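Side-chain contact in purine nucleoside phosphorylase (Grouper iridovirus, PDB 3KHS), which probably catalyses the phosphorolysis of purine nucleosides such as inosine and guanosine, a step of purine nucleoside salvage: residues R92-F95 with P96-F100. Sequence-based numbering, arbitrary orientation.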
ATOM      1  N   ARG B  92       6.166  14.829  -1.655  1.00 36.20           N
ATOM      2  CA  ARG B  92       7.506  15.378  -1.680  1.00 36.43           C
ATOM      3  C   ARG B  92       8.232  15.059  -3.008  1.00 42.49           C
ATOM      4  O   ARG B  92       8.809  15.947  -3.641  1.00 44.02           O
ATOM      5  CB  ARG B  92       8.273  14.787  -0.509  1.00 38.89           C
ATOM      6  CG  ARG B  92       9.490  15.510  -0.151  1.00 48.01           C
ATOM      7  CD  ARG B  92       9.207  16.562   0.895  1.00 46.11           C
ATOM      8  NE  ARG B  92      10.375  17.434   0.966  1.00 58.15           N
ATOM      9  CZ  ARG B  92      10.481  18.591   0.314  1.00 63.17           C
ATOM     10  NH1 ARG B  92       9.477  19.048  -0.451  1.00 58.76           N
ATOM     11  NH2 ARG B  92      11.624  19.259   0.377  1.00 63.90           N
ATOM     12  N   ALA B  93       8.200  13.799  -3.436  1.00 34.13           N
ATOM     13  CA  ALA B  93       8.903  13.408  -4.664  1.00 37.30           C
ATOM     14  C   ALA B  93       8.271  14.013  -5.896  1.00 34.06           C
ATOM     15  O   ALA B  93       8.864  14.014  -6.961  1.00 26.22           O
ATOM     16  CB  ALA B  93       8.934  11.855  -4.832  1.00 31.93           C
ATOM     17  N   THR B  94       7.052  14.508  -5.764  1.00 34.29           N
ATOM     18  CA  THR B  94       6.399  15.094  -6.923  1.00 34.56           C
ATOM     19  C   THR B  94       6.331  16.619  -6.816  1.00 35.91           C
ATOM     20  O   THR B  94       5.564  17.272  -7.540  1.00 34.42           O
ATOM     21  CB  THR B  94       4.955  14.522  -7.136  1.00 31.03           C
ATOM     22  OG1 THR B  94       4.151  14.766  -5.978  1.00 21.64           O
ATOM     23  CG2 THR B  94       5.004  13.048  -7.432  1.00 28.05           C
ATOM     24  N   PHE B  95       7.136  17.180  -5.919  1.00 36.36           N
ATOM     25  CA  PHE B  95       7.178  18.629  -5.716  1.00 35.13           C
ATOM     26  C   PHE B  95       7.707  19.325  -6.978  1.00 35.81           C
ATOM     27  O   PHE B  95       7.229  20.386  -7.358  1.00 34.73           O
ATOM     28  CB  PHE B  95       8.059  18.988  -4.508  1.00 29.81           C
ATOM     29  CG  PHE B  95       8.175  20.464  -4.263  1.00 27.60           C
ATOM     30  CD1 PHE B  95       7.075  21.201  -3.840  1.00 30.15           C
ATOM     31  CD2 PHE B  95       9.371  21.128  -4.521  1.00 28.52           C
ATOM     32  CE1 PHE B  95       7.145  22.579  -3.677  1.00 28.82           C
ATOM     33  CE2 PHE B  95       9.460  22.495  -4.368  1.00 25.18           C
ATOM     34  CZ  PHE B  95       8.345  23.233  -3.942  1.00 27.92           C
ATOM     35  N   PRO B  96       8.708  18.731  -7.642  1.00 37.15           N
ATOM     36  CA  PRO B  96       9.226  19.379  -8.856  1.00 32.78           C
ATOM     37  C   PRO B  96       8.151  19.507  -9.951  1.00 34.47           C
ATOM     38  O   PRO B  96       8.206  20.422 -10.769  1.00 38.55           O
ATOM     39  CB  PRO B  96      10.401  18.482  -9.257  1.00 29.60           C
ATOM     40  CG  PRO B  96      10.877  17.915  -7.932  1.00 27.14           C
ATOM     41  CD  PRO B  96       9.554  17.590  -7.240  1.00 30.28           C
ATOM     42  N   MET B  97       7.168  18.611  -9.966  1.00 33.61           N
ATOM     43  CA  MET B  97       6.098  18.719 -10.960  1.00 39.02           C
ATOM     44  C   MET B  97       5.225  19.929 -10.650  1.00 39.38           C
ATOM     45  O   MET B  97       4.696  20.580 -11.567  1.00 40.51           O
ATOM     46  CB  MET B  97       5.183  17.485 -10.995  1.00 34.24           C
ATOM     47  CG  MET B  97       5.738  16.289 -11.752  1.00 35.14           C
ATOM     48  SD  MET B  97       6.204  16.619 -13.437  1.00 37.97           S
ATOM     49  CE  MET B  97       8.004  16.833 -13.259  1.00 31.54           C
ATOM     50  N   ARG B  98       5.038  20.206  -9.363  1.00 35.82           N
ATOM     51  CA  ARG B  98       4.238  21.355  -8.983  1.00 38.36           C
ATOM     52  C   ARG B  98       5.040  22.606  -9.370  1.00 39.30           C
ATOM     53  O   ARG B  98       4.476  23.589  -9.837  1.00 40.73           O
ATOM     54  CB  ARG B  98       3.918  21.306  -7.486  1.00 35.55           C
ATOM     55  CG  ARG B  98       2.964  20.182  -7.123  1.00 37.65           C
ATOM     56  CD  ARG B  98       2.531  20.216  -5.655  1.00 35.11           C
ATOM     57  NE  ARG B  98       1.540  19.177  -5.340  1.00 42.57           N
ATOM     58  CZ  ARG B  98       1.827  17.882  -5.154  1.00 40.16           C
ATOM     59  NH1 ARG B  98       3.069  17.462  -5.245  1.00 28.22           N
ATOM     60  NH2 ARG B  98       0.865  17.007  -4.881  1.00 39.87           N
ATOM     61  N   VAL B  99       6.358  22.541  -9.211  1.00 34.87           N
ATOM     62  CA  VAL B  99       7.223  23.655  -9.588  1.00 34.28           C
ATOM     63  C   VAL B  99       7.117  23.876 -11.116  1.00 36.73           C
ATOM     64  O   VAL B  99       6.945  25.003 -11.578  1.00 37.27           O
ATOM     65  CB  VAL B  99       8.681  23.366  -9.159  1.00 29.62           C
ATOM     66  CG1 VAL B  99       9.620  24.386  -9.718  1.00 33.86           C
ATOM     67  CG2 VAL B  99       8.777  23.342  -7.625  1.00 26.04           C
ATOM     68  N   PHE B 100       7.223  22.798 -11.893  1.00 35.97           N
ATOM     69  CA  PHE B 100       7.087  22.892 -13.342  1.00 37.62           C
ATOM     70  C   PHE B 100       5.830  23.680 -13.676  1.00 37.64           C
ATOM     71  O   PHE B 100       5.871  24.589 -14.482  1.00 43.20           O
ATOM     72  CB  PHE B 100       6.962  21.503 -13.977  1.00 35.18           C
ATOM     73  CG  PHE B 100       8.281  20.893 -14.400  1.00 29.61           C
ATOM     74  CD1 PHE B 100       9.463  21.264 -13.791  1.00 31.29           C
ATOM     75  CD2 PHE B 100       8.314  19.905 -15.358  1.00 25.61           C
ATOM     76  CE1 PHE B 100      10.639  20.664 -14.123  1.00 33.69           C
ATOM     77  CE2 PHE B 100       9.504  19.283 -15.707  1.00 21.87           C
ATOM     78  CZ  PHE B 100      10.661  19.658 -15.092  1.00 32.62           C
TER
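Phe-95 lays one face of its ring against Val-99, one helical turn further on. The methyl CG2 of Val-99 sits 3.9 Å from the centroid of the Phe-95 ring, 28° off the ring normal, a CH-pi contact. The ring is there because CG of Phe-95 lies anti to the backbone N (chi1 179°), beside the carbonyl carbon. The backbone joins the same two residues: Val-99 N gives a hydrogen bond of 3.0 Å to Phe-95 O. CD of Pro-96 lies 3.4 Å from CB of Phe-95, a closeness set largely by the peptide bond between them. As a proline it has no N-H to give, which suits the first turn of a helix. Thr-94 is the N-cap residue, but its hydroxyl makes no capping bond. Instead OG1 of Thr-94 takes a hydrogen bond of 3.0 Å from NH1 of Arg-98; the oxygen lies 20° out of the guanidinium plane. The hydroxyl's one proton is shared or contested by the carbonyls of Ala-90 and Ala-91. NH2 of Arg-98 bonds to Pro-143 O, so two partners hold the guanidinium. Thr-10 of helix 3-15 touches Phe-95 and Val-99. This is the N-terminal turn of helix 95-102, with proline at its second position, packed into the alpha/beta fold of the PNP/MTAP phosphorylase family.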